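Local structure of glycosyl hydrolase, family 31/fibronectin type III domain protein (Clostridium perfringens, 4LKS) at residues A[120-123]-A[124-128]. The protein probably helps a family 31 glycoside hydrolase hold on to its substrates, through a carbohydrate-binding module of family 32 that binds galactose. Numbering follows the deposited sequence.
Sequences GNAL and ANRGY
Arg126 reaches back to the carbonyl O of Leu123 and the methyl group of Ala122 in a local contact round a turn, in the loop that joins strands 107-113 and 129-138 of a beta-sandwich with the F5/8 type C fold. It illustrates how, in a loop without regular secondary structure, near neighbours in sequence, two to four residues apart, can still make specific contacts. Ala124 comes first, its methyl group pointing away from 120-123. At Asn125 an Asx turn follows. OD1 of Asn125 accepts a hydrogen bond from the backbone N of Gly127 at 2.8 Å, the donor standing 45° out of the carbonyl plane, and the amide's other end, ND2, makes a weak hydrogen bond to Tyr128 O at 2.9 Å. Both ends of the amide are thus engaged by the backbone just ahead. The carbonyl O of Asn125 lies 3.6 Å from Leu123 CB, while the buried Leu123 side chain packs on Tyr81 of strand 73-82. Arg126 then turns its chain back, bent at chi2 (-62°), which brings CD to 3.4 Å from Leu123 O; a second like bend at chi3 (-62°) directs the guanidinium. There NH1 meets Ala122 CB obliquely at 3.8 Å, and NH2 makes a weak hydrogen bond to the carbonyl of Arg84, a residue of the galactose pocket. Tyr128 leads into strand 129-138, its OH hydrogen-bonded to Glu161 OE1.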
ATOM      1  N   GLY A 120       6.760  11.001  16.419  1.00 24.14           N
ATOM      2  CA  GLY A 120       5.937   9.806  16.407  1.00 28.41           C
ATOM      3  C   GLY A 120       4.570  10.032  15.795  1.00 20.95           C
ATOM      4  O   GLY A 120       3.646   9.237  16.001  1.00 26.66           O
ATOM      5  N   ASN A 121       4.430  11.109  15.032  1.00 21.48           N
ATOM      6  CA  ASN A 121       3.133  11.428  14.457  1.00 27.40           C
ATOM      7  C   ASN A 121       2.996  11.222  12.953  1.00 29.30           C
ATOM      8  O   ASN A 121       1.886  11.214  12.445  1.00 32.99           O
ATOM      9  CB  ASN A 121       2.662  12.832  14.870  1.00 27.49           C
ATOM     10  CG  ASN A 121       3.761  13.870  14.798  1.00 36.66           C
ATOM     11  OD1 ASN A 121       4.526  13.924  13.838  1.00 32.55           O
ATOM     12  ND2 ASN A 121       3.838  14.710  15.824  1.00 56.48           N
ATOM     13  N   ALA A 122       4.107  11.039  12.244  1.00 18.83           N
ATOM     14  CA  ALA A 122       4.052  10.789  10.806  1.00 20.37           C
ATOM     15  C   ALA A 122       5.229   9.922  10.397  1.00 20.14           C
ATOM     16  O   ALA A 122       6.176   9.763  11.163  1.00 15.86           O
ATOM     17  CB  ALA A 122       4.064  12.099  10.031  1.00 24.07           C
ATOM     18  N   LEU A 123       5.183   9.363   9.194  1.00 14.16           N
ATOM     19  CA  LEU A 123       6.340   8.628   8.688  1.00 13.13           C
ATOM     20  C   LEU A 123       7.538   9.566   8.536  1.00 15.23           C
ATOM     21  O   LEU A 123       7.377  10.752   8.228  1.00 17.71           O
ATOM     22  CB  LEU A 123       6.024   7.931   7.358  1.00 15.72           C
ATOM     23  CG  LEU A 123       5.063   6.744   7.422  1.00 14.11           C
ATOM     24  CD1 LEU A 123       4.959   6.101   6.043  1.00 23.12           C
ATOM     25  CD2 LEU A 123       5.555   5.726   8.422  1.00 16.01           C
ATOM     26  N   ALA A 124       8.731   9.036   8.777  1.00 14.65           N
ATOM     27  CA  ALA A 124       9.966   9.804   8.624  1.00 13.84           C
ATOM     28  C   ALA A 124      10.162  10.213   7.168  1.00 18.28           C
ATOM     29  O   ALA A 124      10.585  11.335   6.872  1.00 19.68           O
ATOM     30  CB  ALA A 124      11.150   8.999   9.116  1.00 18.48           C
ATOM     31  N   ASN A 125       9.863   9.288   6.261  1.00 14.32           N
ATOM     32  CA  ASN A 125       9.930   9.561   4.836  1.00 13.73           C
ATOM     33  C   ASN A 125       8.524   9.865   4.363  1.00 11.42           C
ATOM     34  O   ASN A 125       7.681   8.965   4.303  1.00 14.02           O
ATOM     35  CB  ASN A 125      10.500   8.342   4.103  1.00 12.10           C
ATOM     36  CG  ASN A 125      10.564   8.527   2.595  1.00 14.11           C
ATOM     37  OD1 ASN A 125      10.259   9.590   2.061  1.00 16.35           O
ATOM     38  ND2 ASN A 125      10.974   7.476   1.901  1.00 14.13           N
ATOM     39  N   ARG A 126       8.262  11.139   4.056  1.00 13.80           N
ATOM     40  CA  ARG A 126       6.936  11.561   3.604  1.00 16.38           C
ATOM     41  C   ARG A 126       6.740  11.308   2.117  1.00 13.01           C
ATOM     42  O   ARG A 126       5.651  11.548   1.577  1.00 13.99           O
ATOM     43  CB  ARG A 126       6.685  13.047   3.904  1.00 14.85           C
ATOM     44  CG  ARG A 126       6.645  13.412   5.386  1.00 26.70           C
ATOM     45  CD  ARG A 126       5.512  12.717   6.130  1.00 23.37           C
ATOM     46  NE  ARG A 126       4.179  13.071   5.633  1.00 30.40           N
ATOM     47  CZ  ARG A 126       3.377  13.972   6.196  1.00 36.50           C
ATOM     48  NH1 ARG A 126       3.769  14.638   7.275  1.00 32.59           N
ATOM     49  NH2 ARG A 126       2.180  14.216   5.677  1.00 36.09           N
ATOM     50  N   GLY A 127       7.789  10.835   1.453  1.00 13.37           N
ATOM     51  CA  GLY A 127       7.697  10.485   0.045  1.00 13.31           C
ATOM     52  C   GLY A 127       7.555   8.986  -0.163  1.00 10.58           C
ATOM     53  O   GLY A 127       6.977   8.289   0.668  1.00 11.45           O
ATOM     54  N   TYR A 128       8.068   8.484  -1.282  1.00 11.07           N
ATOM     55  CA  TYR A 128       7.922   7.063  -1.595  1.00  8.21           C
ATOM     56  C   TYR A 128       8.797   6.214  -0.687  1.00 11.16           C
ATOM     57  O   TYR A 128      10.013   6.399  -0.627  1.00 12.04           O
ATOM     58  CB  TYR A 128       8.236   6.790  -3.079  1.00 10.02           C
ATOM     59  CG  TYR A 128       7.270   7.489  -4.015  1.00  9.46           C
ATOM     60  CD1 TYR A 128       6.052   6.922  -4.339  1.00 10.14           C
ATOM     61  CD2 TYR A 128       7.578   8.734  -4.555  1.00 11.58           C
ATOM     62  CE1 TYR A 128       5.157   7.568  -5.187  1.00 11.01           C
ATOM     63  CE2 TYR A 128       6.702   9.383  -5.401  1.00 14.05           C
ATOM     64  CZ  TYR A 128       5.495   8.798  -5.716  1.00 13.19           C
ATOM     65  OH  TYR A 128       4.618   9.454  -6.552  1.00 15.60           O
TER